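Local atomic coordinates of ferritin (Ulva pertusa, PDB entry 3VNX), a protein that probably oxidises iron(II) and stores the iron as mineral inside a shell of 24 subunits, as ferritins do. Residues A[70-82]-A[190-202]. Numbering follows the deposited sequence. Where two conformers were deposited one is given.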
loop_
_atom_site.group_PDB
_atom_site.type_symbol
_atom_site.label_atom_id
_atom_site.label_comp_id
_atom_site.label_asym_id
_atom_site.label_seq_id
_atom_site.Cartn_x
_atom_site.Cartn_y
_atom_site.Cartn_z
ATOM N N VAL A 70 45.333 -9.948 26.043
ATOM C CA VAL A 70 45.639 -10.003 24.619
ATOM C C VAL A 70 44.774 -8.978 23.863
ATOM O O VAL A 70 45.276 -8.242 23.002
ATOM C CB VAL A 70 45.482 -11.429 24.067
ATOM C CG1 VAL A 70 45.772 -11.473 22.561
ATOM C CG2 VAL A 70 46.408 -12.378 24.817
ATOM N N GLY A 71 43.493 -8.896 24.222
ATOM C CA GLY A 71 42.624 -7.838 23.729
ATOM C C GLY A 71 42.589 -7.743 22.209
ATOM O O GLY A 71 42.796 -6.675 21.653
ATOM N N LEU A 72 42.339 -8.868 21.538
ATOM C CA LEU A 72 42.237 -8.906 20.080
ATOM C C LEU A 72 41.004 -9.719 19.671
ATOM O O LEU A 72 41.122 -10.785 19.057
ATOM C CB LEU A 72 43.507 -9.503 19.462
ATOM C CG LEU A 72 44.736 -8.591 19.419
ATOM C CD1 LEU A 72 45.958 -9.347 18.860
ATOM C CD2 LEU A 72 44.440 -7.324 18.615
ATOM N N PRO A 73 39.814 -9.207 20.021
ATOM C CA PRO A 73 38.538 -9.925 19.874
ATOM C C PRO A 73 38.150 -10.164 18.409
ATOM O O PRO A 73 37.407 -11.114 18.141
ATOM C CB PRO A 73 37.522 -9.020 20.602
ATOM C CG PRO A 73 38.156 -7.641 20.617
ATOM C CD PRO A 73 39.648 -7.852 20.591
ATOM N N GLY A 74 38.660 -9.343 17.491
ATOM C CA GLY A 74 38.520 -9.602 16.064
ATOM C C GLY A 74 39.246 -10.880 15.652
ATOM O O GLY A 74 38.691 -11.721 14.942
ATOM N N PHE A 75 40.491 -11.037 16.093
ATOM C CA PHE A 75 41.237 -12.261 15.816
ATOM C C PHE A 75 40.491 -13.429 16.471
ATOM O O PHE A 75 40.366 -14.525 15.888
ATOM C CB PHE A 75 42.681 -12.162 16.352
ATOM C CG PHE A 75 43.620 -11.367 15.461
ATOM C CD1 PHE A 75 44.508 -12.015 14.610
ATOM C CD2 PHE A 75 43.616 -9.982 15.477
ATOM C CE1 PHE A 75 45.357 -11.305 13.800
ATOM C CE2 PHE A 75 44.463 -9.260 14.667
ATOM C CZ PHE A 75 45.330 -9.919 13.824
ATOM N N ALA A 76 39.974 -13.185 17.675
ATOM C CA ALA A 76 39.240 -14.224 18.383
ATOM C C ALA A 76 38.020 -14.682 17.573
ATOM O O ALA A 76 37.753 -15.880 17.447
ATOM C CB ALA A 76 38.837 -13.766 19.782
ATOM N N LYS A 77 37.285 -13.728 17.019
ATOM C CA LYS A 77 36.087 -14.053 16.251
ATOM C C LYS A 77 36.490 -14.840 15.013
ATOM O O LYS A 77 35.906 -15.898 14.687
ATOM C CB LYS A 77 35.354 -12.768 15.872
ATOM C CG LYS A 77 34.175 -12.923 14.929
ATOM C CD LYS A 77 33.377 -11.598 14.839
ATOM C CE LYS A 77 32.289 -11.643 13.757
ATOM N NZ LYS A 77 32.845 -11.843 12.377
ATOM N N PHE A 78 37.507 -14.320 14.336
ATOM C CA PHE A 78 38.059 -14.974 13.159
ATOM C C PHE A 78 38.376 -16.448 13.420
ATOM O O PHE A 78 38.056 -17.322 12.610
ATOM C CB PHE A 78 39.327 -14.257 12.700
ATOM C CG PHE A 78 39.971 -14.898 11.516
ATOM C CD1 PHE A 78 39.571 -14.560 10.227
ATOM C CD2 PHE A 78 40.971 -15.853 11.684
ATOM C CE1 PHE A 78 40.158 -15.149 9.122
ATOM C CE2 PHE A 78 41.569 -16.446 10.592
ATOM C CZ PHE A 78 41.163 -16.094 9.298
ATOM N N PHE A 79 39.004 -16.733 14.555
ATOM C CA PHE A 79 39.366 -18.113 14.819
ATOM C C PHE A 79 38.192 -18.983 15.239
ATOM O O PHE A 79 38.161 -20.168 14.914
ATOM C CB PHE A 79 40.549 -18.214 15.781
ATOM C CG PHE A 79 41.841 -17.833 15.146
ATOM C CD1 PHE A 79 42.303 -18.529 14.035
ATOM C CD2 PHE A 79 42.581 -16.769 15.629
ATOM C CE1 PHE A 79 43.491 -18.183 13.418
ATOM C CE2 PHE A 79 43.779 -16.411 15.021
ATOM C CZ PHE A 79 44.236 -17.121 13.918
ATOM N N LYS A 80 37.229 -18.410 15.950
ATOM C CA LYS A 80 36.040 -19.186 16.265
ATOM C C LYS A 80 35.354 -19.610 14.964
ATOM O O LYS A 80 34.954 -20.769 14.816
ATOM C CB LYS A 80 35.074 -18.420 17.177
ATOM C CG LYS A 80 33.747 -19.156 17.419
ATOM C CD LYS A 80 33.964 -20.612 17.873
ATOM C CE LYS A 80 32.703 -21.220 18.501
ATOM N NZ LYS A 80 31.558 -21.316 17.551
ATOM N N GLU A 81 35.235 -18.678 14.018
ATOM C CA GLU A 81 34.609 -18.977 12.736
ATOM C C GLU A 81 35.426 -20.014 11.967
ATOM O O GLU A 81 34.888 -21.006 11.471
ATOM C CB GLU A 81 34.429 -17.693 11.924
ATOM C CG GLU A 81 33.409 -16.741 12.544
ATOM C CD GLU A 81 33.450 -15.341 11.956
ATOM O OE1 GLU A 81 34.406 -15.017 11.213
ATOM O OE2 GLU A 81 32.519 -14.562 12.254
ATOM N N ALA A 82 36.735 -19.794 11.874
ATOM C CA ALA A 82 37.581 -20.787 11.219
ATOM C C ALA A 82 37.370 -22.156 11.876
ATOM O O ALA A 82 37.310 -23.180 11.181
ATOM C CB ALA A 82 39.056 -20.379 11.250
ATOM N N VAL A 190 49.503 -0.241 16.270
ATOM C CA VAL A 190 48.353 0.229 15.502
ATOM C C VAL A 190 47.967 -0.711 14.336
ATOM O O VAL A 190 46.791 -1.030 14.166
ATOM C CB VAL A 190 48.557 1.667 15.017
ATOM C CG1 VAL A 190 47.498 2.024 13.972
ATOM C CG2 VAL A 190 48.540 2.638 16.227
ATOM N N GLY A 191 48.952 -1.159 13.558
ATOM C CA GLY A 191 48.717 -2.133 12.495
ATOM C C GLY A 191 47.919 -3.365 12.923
ATOM O O GLY A 191 46.976 -3.773 12.246
ATOM N N VAL A 192 48.300 -3.966 14.046
ATOM C CA VAL A 192 47.582 -5.120 14.579
ATOM C C VAL A 192 46.173 -4.724 15.035
ATOM O O VAL A 192 45.194 -5.439 14.797
ATOM C CB VAL A 192 48.370 -5.792 15.742
ATOM C CG1 VAL A 192 47.545 -6.901 16.389
ATOM C CG2 VAL A 192 49.756 -6.327 15.246
ATOM N N TYR A 193 46.060 -3.568 15.674
ATOM C CA TYR A 193 44.745 -3.120 16.110
ATOM C C TYR A 193 43.801 -2.916 14.921
ATOM O O TYR A 193 42.620 -3.272 14.990
ATOM C CB TYR A 193 44.865 -1.845 16.947
ATOM C CG TYR A 193 43.564 -1.114 17.209
ATOM C CD1 TYR A 193 43.136 -0.103 16.355
ATOM C CD2 TYR A 193 42.775 -1.419 18.318
ATOM C CE1 TYR A 193 41.957 0.583 16.588
ATOM C CE2 TYR A 193 41.584 -0.737 18.562
ATOM C CZ TYR A 193 41.183 0.266 17.688
ATOM O OH TYR A 193 40.017 0.966 17.898
ATOM N N LEU A 194 44.331 -2.347 13.839
ATOM C CA LEU A 194 43.558 -2.097 12.628
ATOM C C LEU A 194 43.122 -3.395 11.988
ATOM O O LEU A 194 41.954 -3.548 11.621
ATOM C CB LEU A 194 44.364 -1.277 11.622
ATOM C CG LEU A 194 44.550 0.190 12.012
ATOM C CD1 LEU A 194 45.370 0.914 10.977
ATOM C CD2 LEU A 194 43.201 0.908 12.228
ATOM N N LEU A 195 44.057 -4.334 11.862
ATOM C CA LEU A 195 43.757 -5.627 11.267
ATOM C C LEU A 195 42.797 -6.433 12.138
ATOM O O LEU A 195 41.949 -7.158 11.630
ATOM C CB LEU A 195 45.040 -6.410 10.994
ATOM C CG LEU A 195 45.244 -6.660 9.499
ATOM C CD1 LEU A 195 46.721 -6.739 9.151
ATOM C CD2 LEU A 195 44.502 -7.910 9.062
ATOM N N ASP A 196 42.935 -6.299 13.452
ATOM C CA ASP A 196 41.985 -6.923 14.356
ATOM C C ASP A 196 40.581 -6.358 14.109
ATOM O O ASP A 196 39.592 -7.082 14.169
ATOM C CB ASP A 196 42.374 -6.721 15.817
ATOM C CG ASP A 196 41.324 -7.286 16.775
ATOM O OD1 ASP A 196 41.332 -8.514 17.003
ATOM O OD2 ASP A 196 40.479 -6.518 17.287
ATOM N N GLN A 197 40.493 -5.064 13.821
ATOM C CA GLN A 197 39.193 -4.467 13.504
ATOM C C GLN A 197 38.617 -5.043 12.220
ATOM O O GLN A 197 37.433 -5.335 12.145
ATOM C CB GLN A 197 39.290 -2.949 13.379
ATOM C CG GLN A 197 39.828 -2.280 14.614
ATOM C CD GLN A 197 38.896 -1.219 15.137
ATOM O OE1 GLN A 197 38.320 -1.362 16.221
ATOM N NE2 GLN A 197 38.735 -0.140 14.369
ATOM N N GLU A 198 39.469 -5.194 11.214
ATOM C CA GLU A 198 39.070 -5.751 9.930
ATOM C C GLU A 198 38.592 -7.208 10.104
ATOM O O GLU A 198 37.508 -7.588 9.652
ATOM C CB GLU A 198 40.253 -5.672 8.947
ATOM C CG GLU A 198 39.872 -5.684 7.459
ATOM C CD GLU A 198 41.028 -6.103 6.533
ATOM O OE1 GLU A 198 40.849 -7.084 5.775
ATOM O OE2 GLU A 198 42.109 -5.462 6.553
ATOM N N LEU A 199 39.413 -8.014 10.773
ATOM C CA LEU A 199 39.115 -9.416 11.026
ATOM C C LEU A 199 37.784 -9.610 11.758
ATOM O O LEU A 199 37.155 -10.668 11.681
ATOM C CB LEU A 199 40.243 -10.029 11.852
ATOM C CG LEU A 199 41.205 -10.953 11.098
ATOM C CD1 LEU A 199 41.559 -10.383 9.734
ATOM C CD2 LEU A 199 42.463 -11.195 11.916
ATOM N N GLY A 200 37.365 -8.573 12.470
ATOM C CA GLY A 200 36.179 -8.637 13.296
ATOM C C GLY A 200 34.902 -8.432 12.513
ATOM O O GLY A 200 33.907 -9.109 12.769
ATOM N N GLU A 201 34.927 -7.507 11.554
ATOM C CA GLU A 201 33.720 -7.210 10.787
ATOM C C GLU A 201 33.415 -8.284 9.744
ATOM O O GLU A 201 32.282 -8.379 9.256
ATOM C CB GLU A 201 33.776 -5.813 10.163
ATOM C CG GLU A 201 32.492 -5.022 10.383
ATOM C CD GLU A 201 31.961 -5.161 11.807
ATOM O OE1 GLU A 201 32.070 -4.185 12.583
ATOM O OE2 GLU A 201 31.438 -6.247 12.150
ATOM N N GLU A 202 34.417 -9.105 9.437
ATOM C CA GLU A 202 34.257 -10.243 8.536
ATOM C C GLU A 202 33.323 -11.313 9.119
ATOM O O GLU A 202 32.254 -11.603 8.568
ATOM C CB GLU A 202 35.627 -10.854 8.227
ATOM C CG GLU A 202 36.115 -10.614 6.805
ATOM C CD GLU A 202 35.407 -11.498 5.783
ATOM O OE1 GLU A 202 34.561 -12.329 6.192
ATOM O OE2 GLU A 202 35.702 -11.367 4.572
HETATM O O HOH W 1 35.514 -14.897 8.236
#
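Asp-196 reaches from the C-terminal end of helix 155-201 to the first turn of helix 73-99, the second long helix of the ferritin four-helix bundle. Its CG stands anti to the backbone N (chi1 176°), which carries the carboxylate over to the start of that helix. There OD1 accepts the N-H of Phe-75 at 2.8 Å, on its anti side and 35° out of the carboxylate plane, while OD2 takes a weak bond from Gly-74 N at 3.4 Å. A carboxylate beside a helix N-terminus probably gains from the helix dipole.

The Phe-75 ring lies nearly coplanar with this carboxylate and slots as a knob among Val-192, Leu-195, Asp-196 and Leu-199. Leu-199 CD2 sits over the ring centre in a CH-pi contact, 3.4 Å from the centroid. Toward the bundle interior, Phe-75 also meets Phe-65 and Met-128. Leu-72 lays CD2 against Asp-196 CB and crosses Val-192 with CD1; Arg-185 of a neighbouring subunit packs on this leucine.

Two glycines bring the backbones together: the CA atoms of Gly-74 and Gly-200 are 3.8 Å apart, and Gly-74 CA makes a nearly straight CA-H...O contact with Asp-196 O at 3.3 Å. One turn on, Lys-77 stretches out and bends at its last torsion (chi4 -62°), giving NZ both a salt bridge to Glu-81 OE2 and a hydrogen bond to Gly-200 O, at 3.0 Å and from above the carbonyl plane.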